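Long-range contact in polyhomeotic-proximal chromatin protein (Drosophila melanogaster, PDB 1KW4), which helps maintain transcriptional repression of homeotic genes as a Polycomb group component of the PRC1 complex, and forms a helical polymer through its SAM domain: residues A[27-32]-A[69-74]. The protein carries 1 engineered substitution. Numbering follows the deposited sequence.
Sequences RELPGC and LKIVAK
L29 reaches from the loop to helix 65-78 and sets its two methyls on different residues one turn apart. CD1 of L29 lies 3.9 Å from CG1 of I71. CD2 of L29 rests on the aliphatic part of K74, 4.0 Å from its CG. C32 also touches I71, with its SG 4.0 Å from CG1 of I71. CG1 of I71 thus meets L29 and C32 alike. I71 brings the branch there because CG1 stands beside its backbone N (chi1 -68°), anti to the carbonyl carbon.

The polar part is a single hydrogen bond at the exposed edge. NZ of K70 donates to the backbone O of P30 over 2.6 Å. The amine approaches from above the carbonyl plane, 42° out of it. CE of K70 lies 3.0 Å from the same O of P30, so the lysine meets the oxygen side-on and does not point straight at it. The K70 chain bends at chi3 on its way to the carbonyl. Its CE also passes 4.4 Å from CG of the P30 ring.

The chain is the SAM domain of polyhomeotic, a small all-helical bundle. The contact joins the loop between helices 19-27 and 36-41 to the long C-terminal helix 65-78. The loop's shape comes from a type II beta turn, L29 to C32, closed by the backbone hydrogen bond from C32 N to L29 O at 3.0 Å. G31 takes the positive phi of this turn, and the P30 carbonyl belongs to the turn's central peptide.

Deeper in, I26 of helix 19-27 packs against both C32 and I71. F39 of helix 36-41 and M63 also touch I71, which is buried. Nearer the surface, K74 leans its side chain on F25, while its backbone O is hydrogen-bonded with OG of S77.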
# COMPACT_ATOMS: atom_id res chain seq x y z
N ARG A 27 -3.91 -6.72 -1.66
CA ARG A 27 -4.81 -7.86 -1.55
C ARG A 27 -4.15 -9.08 -0.91
O ARG A 27 -4.80 -9.83 -0.18
CB ARG A 27 -5.33 -8.26 -2.94
CG ARG A 27 -6.17 -9.54 -2.96
CD ARG A 27 -7.51 -9.36 -2.28
NE ARG A 27 -8.31 -10.58 -2.30
CZ ARG A 27 -8.08 -11.65 -1.55
NH1 ARG A 27 -7.06 -11.66 -0.69
NH2 ARG A 27 -8.87 -12.72 -1.64
N GLU A 28 -2.86 -9.26 -1.19
CA GLU A 28 -2.12 -10.41 -0.67
C GLU A 28 -1.44 -10.22 0.69
O GLU A 28 -0.87 -11.17 1.23
CB GLU A 28 -1.10 -10.86 -1.71
CG GLU A 28 -1.74 -11.22 -3.04
CD GLU A 28 -0.72 -11.58 -4.11
OE1 GLU A 28 0.15 -10.73 -4.42
OE2 GLU A 28 -0.79 -12.71 -4.64
N LEU A 29 -1.48 -9.01 1.23
CA LEU A 29 -0.88 -8.75 2.54
C LEU A 29 -1.87 -9.16 3.63
O LEU A 29 -2.99 -8.68 3.68
CB LEU A 29 -0.54 -7.26 2.71
CG LEU A 29 0.87 -6.80 2.34
CD1 LEU A 29 1.01 -5.32 2.64
CD2 LEU A 29 1.89 -7.60 3.14
N PRO A 30 -1.44 -10.05 4.54
CA PRO A 30 -2.31 -10.51 5.62
C PRO A 30 -3.04 -9.41 6.40
O PRO A 30 -2.41 -8.50 6.95
CB PRO A 30 -1.37 -11.33 6.51
CG PRO A 30 -0.03 -10.70 6.26
CD PRO A 30 -0.05 -10.49 4.77
N GLY A 31 -4.36 -9.49 6.42
CA GLY A 31 -5.17 -8.52 7.14
C GLY A 31 -5.42 -7.17 6.47
O GLY A 31 -5.98 -6.27 7.09
N CYS A 32 -5.02 -7.03 5.21
CA CYS A 32 -5.19 -5.75 4.52
C CYS A 32 -6.19 -5.79 3.36
O CYS A 32 -6.42 -4.76 2.71
CB CYS A 32 -3.84 -5.25 3.99
SG CYS A 32 -2.56 -5.01 5.26
N LEU A 69 0.76 -0.24 9.71
CA LEU A 69 2.14 -0.55 10.05
C LEU A 69 2.72 -1.66 9.18
O LEU A 69 3.89 -1.60 8.78
CB LEU A 69 2.25 -0.96 11.53
CG LEU A 69 2.00 0.14 12.56
CD1 LEU A 69 1.92 -0.48 13.95
CD2 LEU A 69 3.12 1.17 12.49
N LYS A 70 1.91 -2.67 8.90
CA LYS A 70 2.35 -3.80 8.08
C LYS A 70 2.66 -3.37 6.64
O LYS A 70 3.62 -3.87 6.04
CB LYS A 70 1.28 -4.90 8.11
CG LYS A 70 1.16 -5.55 9.49
CD LYS A 70 -0.25 -6.07 9.78
CE LYS A 70 -0.56 -7.33 9.01
NZ LYS A 70 -1.88 -7.88 9.44
N ILE A 71 1.87 -2.45 6.10
CA ILE A 71 2.11 -1.98 4.73
C ILE A 71 3.43 -1.21 4.65
O ILE A 71 4.27 -1.47 3.79
CB ILE A 71 0.95 -1.09 4.23
CG1 ILE A 71 -0.31 -1.95 4.07
CG2 ILE A 71 1.32 -0.42 2.91
CD1 ILE A 71 -1.56 -1.14 3.81
N VAL A 72 3.61 -0.25 5.56
CA VAL A 72 4.84 0.54 5.56
C VAL A 72 6.07 -0.34 5.72
O VAL A 72 7.08 -0.15 5.03
CB VAL A 72 4.82 1.60 6.69
CG1 VAL A 72 6.16 2.33 6.77
CG2 VAL A 72 3.70 2.60 6.44
N ALA A 73 5.98 -1.32 6.62
CA ALA A 73 7.09 -2.24 6.89
C ALA A 73 7.44 -3.13 5.70
O ALA A 73 8.62 -3.36 5.41
CB ALA A 73 6.77 -3.11 8.10
N LYS A 74 6.42 -3.65 5.01
CA LYS A 74 6.66 -4.51 3.86
C LYS A 74 7.35 -3.73 2.75
O LYS A 74 8.29 -4.23 2.12
CB LYS A 74 5.35 -5.10 3.34
CG LYS A 74 5.53 -6.16 2.27
CD LYS A 74 6.32 -7.36 2.81
CE LYS A 74 6.45 -8.45 1.76
NZ LYS A 74 7.18 -9.63 2.28